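Local coordinates for tyrosine-protein phosphatase non-receptor type 18 (PDB 2OC3) that removes phosphate from phosphotyrosine in proteins, differentially dephosphorylating autophosphorylated tyrosine kinases, through the catalytic domain that makes up this structure, at residues Val77-Leu82 with Asp89-Asn94; Ile106-Pro111 with Pro228-Cys233. One frame throughout, in Å; residues are numbered along the deposited sequence.

How the contacts relate
Read from the N terminus, contact 1 comes first: the chain leaves residues 77-82, makes a short excursion without helix or strand, and returns through 89-94, closing a small local loop. After a corner at Asn92 it enters strand 93-97, then doubles back as strand 103-108. Contact 2 stays open for more than a hundred residues until 228-233 arrives beside 106-111. The closures are in series, neither nested nor crossed. They touch directly: Asn94 O accepts from Ala107 N at 2.9 Å, Thr108 OG1 bonds Asn92 O, and Val77 packs on Ile106. Contact 1 fastens 77-82 to the start of edge strand 93-97; that strand pairs with 103-108, which contact 2 joins to 229-232 further inside the sheet.

Contact 1 of 2, residues Val77-Leu82 with Asp89-Asn94; sequences VILSLL and DYINGN
Ile78 lays its CG2 methyl over one face of the Asp89 carboxylate, 4.1 Å from CG, while the acid's OD1 is held by a salt bridge to Arg76. The two side chains run alongside each other, where an aliphatic branch can cover the carbon stem of an acid that keeps its charge for the arginine. The Tyr90 ring turns to other parts of the fold, packing on Asn60 and Pro71 with its OH bonded to Asn64. Two peptide carbonyls are also flat acceptors. Leu79 N gives a nearly straight bond of 2.9 Å to Asp89 O, tilted 22° from that carbonyl plane. Val77 N reaches Gly93 O at 3.1 Å from well above the plane, 43° out of it. Between these bonds the backbones spread apart, and a water fills the gap, donating to Val77 O at 2.6 Å and accepting from Ile91 N.

The inner side is apolar. With its CG1 anti to the backbone N (chi1 172°), Val77 stands beside Ile91, its CB 3.9 Å from Ile91 CG2; its other methyl, CG2, rests against the Gly93 carbonyl group. Beta-branched Val77 and Ile91 fill the space next to the main chain. Leu79, branched one carbon farther out, crosses Ile91 at a slant and sets CD1 3.9 Å from Ile91 CB. Helix 116-125 covers Leu79 and Ile91 from beyond.

Asn92 centres an inverse gamma turn that bends the chain between strand 90-91 and strand 93-97, with a weak bond from Gly93 N to Ile91 O. Its amide oxygen and that of Asn94 both accept from Arg275. The whole is an irregular antiparallel pairing, bridged by water, which leads through the Asp-Tyr-Ile-Asn motif of classical tyrosine phosphatases into the edge strand of their central sheet.

Contact 2 of 2, residues Ile106-Pro111 with Pro228-Cys233; sequences IATQGP and PLCVHC
Three backbone hydrogen bonds join Ile106-Thr108 to Leu229-Val231 as neighbouring parallel strands. Ile106 uses both its polar atoms: N donates to Leu229 O at 2.8 Å, and O accepts from Val231 N, also at 2.8 Å. Thr108 N then donates to Val231 O at 3.1 Å. Ile106 O and Val231 O each also receive a CA-H...O contact, from Cys230 and Ala107 respectively. Past Thr108 the pairing slackens. Thr108 O has no hydrogen-bonding partner in the model; it lies tightly against His232 CB, 3.0 Å away.

Apolar packing follows the alternation of the strands. On one face Ile106 runs beside Pro228, its CD1 3.7 Å from Pro228 CG, a flexible chain against a compact ring; Cys230 lies on the same face, and helix 116-125 covers Ile106 and Cys230. Thr108 turns its hydroxyl anti to the backbone N (chi1 -170°), where it bonds to Asn92 O, and this leaves CG2 facing His232 CB at 3.9 Å and Cys230 SG a little farther off. On the other face small Ala107 and branched Val231 fit beneath helix 238-254.

His232 is held by side-chain hydrogen bonds at both nitrogens. A chi1 of 76° brings the ring back over its own strand end, and a chi2 of 91° turns ND1 to Cys233 O, 3.0 Å away; the donor lies in the carbonyl plane on a lone pair, and the oxygen almost in the ring plane. NE2 bonds to Tyr148 OH. Gly110 CA lies 3.8 Å from His232 ND1, and the lack of a side chain suits Gly110 to its tight fit against Cys233 O.

The strand thus ends in the His-Cys start of the tyrosine phosphatase signature, whose P-loop carries the predicted phosphocysteine nucleophile Cys233 and, by analogy with relatives, cradles the substrate phosphate.

Contact 1 of 2, residues Val77-Leu82 with Asp89-Asn94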
loop_
_atom_site.group_PDB
_atom_site.type_symbol
_atom_site.label_atom_id
_atom_site.label_comp_id
_atom_site.label_asym_id
_atom_site.label_seq_id
_atom_site.Cartn_x
_atom_site.Cartn_y
_atom_site.Cartn_z
ATOM N N VAL A 77 -7.589 -7.828 6.578
ATOM C CA VAL A 77 -7.327 -9.010 5.757
ATOM C C VAL A 77 -7.384 -10.224 6.660
ATOM O O VAL A 77 -6.625 -10.335 7.602
ATOM C CB VAL A 77 -5.918 -8.888 5.122
ATOM C CG1 VAL A 77 -5.568 -10.212 4.416
ATOM C CG2 VAL A 77 -5.860 -7.748 4.147
ATOM N N ILE A 78 -8.272 -11.162 6.353
ATOM C CA ILE A 78 -8.409 -12.397 7.102
ATOM C C ILE A 78 -7.727 -13.492 6.299
ATOM O O ILE A 78 -8.141 -13.810 5.185
ATOM C CB ILE A 78 -9.897 -12.769 7.313
ATOM C CG1 ILE A 78 -10.656 -11.620 7.942
ATOM C CG2 ILE A 78 -10.021 -14.031 8.172
ATOM C CD1 ILE A 78 -10.386 -11.476 9.357
ATOM N N LEU A 79 -6.651 -14.019 6.837
ATOM C CA LEU A 79 -5.907 -15.092 6.153
ATOM C C LEU A 79 -6.582 -16.440 6.441
ATOM O O LEU A 79 -7.016 -16.719 7.582
ATOM C CB LEU A 79 -4.451 -15.115 6.610
ATOM C CG LEU A 79 -3.667 -13.821 6.288
ATOM C CD1 LEU A 79 -2.250 -13.862 6.886
ATOM C CD2 LEU A 79 -3.656 -13.534 4.765
ATOM N N SER A 80 -6.648 -17.290 5.434
ATOM C CA SER A 80 -7.135 -18.629 5.577
ATOM C C SER A 80 -6.118 -19.631 5.053
ATOM O O SER A 80 -6.233 -20.826 5.323
ATOM C CB SER A 80 -8.451 -18.810 4.844
ATOM O OG SER A 80 -8.332 -18.763 3.434
ATOM N N LEU A 81 -5.117 -19.179 4.291
ATOM C CA LEU A 81 -4.174 -20.113 3.735
ATOM C C LEU A 81 -3.393 -20.763 4.876
ATOM O O LEU A 81 -2.883 -20.105 5.803
ATOM C CB LEU A 81 -3.264 -19.389 2.717
ATOM C CG LEU A 81 -2.277 -20.258 1.928
ATOM C CD1 LEU A 81 -3.039 -21.131 0.919
ATOM C CD2 LEU A 81 -1.207 -19.435 1.222
ATOM N N LEU A 82 -3.326 -22.089 4.829
ATOM C CA LEU A 82 -2.669 -22.889 5.854
ATOM C C LEU A 82 -3.425 -22.903 7.166
ATOM O O LEU A 82 -2.857 -23.252 8.164
ATOM C CB LEU A 82 -1.193 -22.476 6.060
ATOM C CG LEU A 82 -0.237 -22.636 4.846
ATOM C CD1 LEU A 82 1.144 -22.061 5.128
ATOM C CD2 LEU A 82 -0.127 -24.091 4.440
ATOM N N ASP A 89 -5.277 -16.332 11.492
ATOM C CA ASP A 89 -5.880 -15.486 10.461
ATOM C C ASP A 89 -5.361 -14.045 10.387
ATOM O O ASP A 89 -5.752 -13.308 9.503
ATOM C CB ASP A 89 -7.402 -15.497 10.548
ATOM C CG ASP A 89 -7.983 -14.683 11.695
ATOM O OD1 ASP A 89 -7.324 -13.807 12.278
ATOM O OD2 ASP A 89 -9.194 -14.906 12.031
ATOM N N TYR A 90 -4.451 -13.699 11.280
ATOM C CA TYR A 90 -4.116 -12.311 11.519
ATOM C C TYR A 90 -2.885 -11.824 10.729
ATOM O O TYR A 90 -1.827 -12.435 10.734
ATOM C CB TYR A 90 -3.895 -12.015 13.000
ATOM C CG TYR A 90 -3.600 -10.574 13.224
ATOM C CD1 TYR A 90 -4.623 -9.619 13.282
ATOM C CD2 TYR A 90 -2.304 -10.130 13.279
ATOM C CE1 TYR A 90 -4.375 -8.279 13.463
ATOM C CE2 TYR A 90 -2.029 -8.742 13.505
ATOM C CZ TYR A 90 -3.071 -7.832 13.579
ATOM O OH TYR A 90 -2.903 -6.474 13.763
ATOM N N ILE A 91 -3.083 -10.681 10.075
ATOM C CA ILE A 91 -1.966 -9.860 9.554
ATOM C C ILE A 91 -2.330 -8.405 9.728
ATOM O O ILE A 91 -3.498 -8.010 9.666
ATOM C CB ILE A 91 -1.618 -10.189 8.064
ATOM C CG1 ILE A 91 -0.289 -9.498 7.676
ATOM C CG2 ILE A 91 -2.729 -9.792 7.134
ATOM C CD1 ILE A 91 0.385 -10.074 6.436
ATOM N N ASN A 92 -1.326 -7.577 9.988
ATOM C CA ASN A 92 -1.565 -6.149 10.054
ATOM C C ASN A 92 -1.714 -5.608 8.644
ATOM O O ASN A 92 -0.735 -5.236 7.984
ATOM C CB ASN A 92 -0.483 -5.415 10.850
ATOM C CG ASN A 92 -0.881 -4.003 11.185
ATOM O OD1 ASN A 92 -1.395 -3.290 10.342
ATOM N ND2 ASN A 92 -0.616 -3.587 12.430
ATOM N N GLY A 93 -2.951 -5.633 8.152
ATOM C CA GLY A 93 -3.261 -5.178 6.806
ATOM C C GLY A 93 -4.752 -5.036 6.633
ATOM O O GLY A 93 -5.552 -5.671 7.331
ATOM N N ASN A 94 -5.124 -4.166 5.693
ATOM C CA ASN A 94 -6.529 -3.859 5.400
ATOM C C ASN A 94 -6.756 -3.805 3.899
ATOM O O ASN A 94 -5.896 -3.347 3.147
ATOM C CB ASN A 94 -6.963 -2.509 5.980
ATOM C CG ASN A 94 -6.949 -2.505 7.475
ATOM O OD1 ASN A 94 -5.947 -2.167 8.101
ATOM N ND2 ASN A 94 -8.071 -2.890 8.080
HETATM O O HOH W 1 -5.931 -9.344 9.955
#

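Contact 2 of 2, residues Ile106-Pro111 with Pro228-Cys233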
loop_
_atom_site.group_PDB
_atom_site.type_symbol
_atom_site.label_atom_id
_atom_site.label_comp_id
_atom_site.label_asym_id
_atom_site.label_seq_id
_atom_site.Cartn_x
_atom_site.Cartn_y
_atom_site.Cartn_z
ATOM N N ILE A 106 -4.503 -4.067 -1.176
ATOM C CA ILE A 106 -4.238 -4.522 0.192
ATOM C C ILE A 106 -3.147 -3.623 0.704
ATOM O O ILE A 106 -2.067 -3.604 0.086
ATOM C CB ILE A 106 -3.751 -5.964 0.266
ATOM C CG1 ILE A 106 -4.887 -6.877 -0.156
ATOM C CG2 ILE A 106 -3.290 -6.258 1.749
ATOM C CD1 ILE A 106 -4.553 -8.329 -0.283
ATOM N N ALA A 107 -3.423 -2.844 1.742
ATOM C CA ALA A 107 -2.466 -1.922 2.399
ATOM C C ALA A 107 -1.979 -2.622 3.646
ATOM O O ALA A 107 -2.755 -2.957 4.526
ATOM C CB ALA A 107 -3.169 -0.616 2.764
ATOM N N THR A 108 -0.690 -2.886 3.734
ATOM C CA THR A 108 -0.163 -3.651 4.850
ATOM C C THR A 108 1.162 -3.052 5.332
ATOM O O THR A 108 1.703 -2.130 4.707
ATOM C CB THR A 108 -0.065 -5.168 4.464
ATOM O OG1 THR A 108 0.227 -6.026 5.601
ATOM C CG2 THR A 108 1.008 -5.438 3.388
ATOM N N GLN A 109 1.649 -3.546 6.470
ATOM C CA GLN A 109 2.927 -3.045 6.996
ATOM C C GLN A 109 4.115 -3.771 6.354
ATOM O O GLN A 109 4.005 -4.845 5.765
ATOM C CB GLN A 109 2.956 -3.269 8.510
ATOM C CG GLN A 109 3.115 -4.701 8.953
ATOM C CD GLN A 109 3.139 -4.905 10.459
ATOM O OE1 GLN A 109 2.791 -4.026 11.252
ATOM N NE2 GLN A 109 3.519 -6.123 10.837
ATOM N N GLY A 110 5.315 -3.224 6.556
ATOM C CA GLY A 110 6.532 -3.936 6.163
ATOM C C GLY A 110 6.699 -5.110 7.120
ATOM O O GLY A 110 6.698 -4.930 8.341
ATOM N N PRO A 111 6.824 -6.341 6.573
ATOM C CA PRO A 111 6.850 -7.493 7.463
ATOM C C PRO A 111 8.032 -7.525 8.436
ATOM O O PRO A 111 9.120 -6.980 8.143
ATOM C CB PRO A 111 6.866 -8.670 6.499
ATOM C CG PRO A 111 7.374 -8.133 5.253
ATOM C CD PRO A 111 6.880 -6.736 5.160
ATOM N N PRO A 228 -5.887 -7.917 -6.130
ATOM C CA PRO A 228 -5.497 -6.646 -5.542
ATOM C C PRO A 228 -3.985 -6.383 -5.704
ATOM O O PRO A 228 -3.199 -7.321 -5.790
ATOM C CB PRO A 228 -5.856 -6.841 -4.072
ATOM C CG PRO A 228 -5.668 -8.259 -3.830
ATOM C CD PRO A 228 -6.191 -8.912 -5.097
ATOM N N LEU A 229 -3.649 -5.116 -5.809
ATOM C CA LEU A 229 -2.267 -4.668 -5.665
ATOM C C LEU A 229 -1.933 -4.762 -4.191
ATOM O O LEU A 229 -2.744 -4.379 -3.346
ATOM C CB LEU A 229 -2.094 -3.234 -6.137
ATOM C CG LEU A 229 -2.325 -2.904 -7.610
ATOM C CD1 LEU A 229 -2.252 -1.421 -7.832
ATOM C CD2 LEU A 229 -1.277 -3.568 -8.462
ATOM N N CYS A 230 -0.735 -5.209 -3.864
ATOM C CA CYS A 230 -0.246 -5.247 -2.473
ATOM C C CYS A 230 0.671 -4.040 -2.289
ATOM O O CYS A 230 1.690 -3.927 -2.962
ATOM C CB CYS A 230 0.511 -6.520 -2.219
ATOM S SG CYS A 230 1.126 -6.587 -0.495
ATOM N N VAL A 231 0.287 -3.117 -1.419
ATOM C CA VAL A 231 0.996 -1.840 -1.233
ATOM C C VAL A 231 1.437 -1.757 0.210
ATOM O O VAL A 231 0.634 -1.990 1.117
ATOM C CB VAL A 231 0.125 -0.630 -1.621
ATOM C CG1 VAL A 231 0.957 0.661 -1.591
ATOM C CG2 VAL A 231 -0.549 -0.818 -3.036
ATOM N N HIS A 232 2.686 -1.413 0.453
ATOM C CA HIS A 232 3.148 -1.298 1.824
ATOM C C HIS A 232 4.279 -0.308 1.943
ATOM O O HIS A 232 4.930 0.004 0.969
ATOM C CB HIS A 232 3.582 -2.638 2.423
ATOM C CG HIS A 232 4.920 -3.124 1.946
ATOM N ND1 HIS A 232 6.114 -2.837 2.597
ATOM C CD2 HIS A 232 5.242 -3.940 0.914
ATOM C CE1 HIS A 232 7.105 -3.434 1.953
ATOM N NE2 HIS A 232 6.601 -4.135 0.941
ATOM N N CYS A 233 4.468 0.210 3.152
ATOM C CA CYS A 233 5.619 0.993 3.511
ATOM C C CYS A 233 6.123 0.357 4.792
ATOM O O CYS A 233 6.236 -0.879 4.832
ATOM C CB CYS A 233 5.302 2.462 3.522
ATOM S SG CYS A 233 3.889 2.996 4.522
#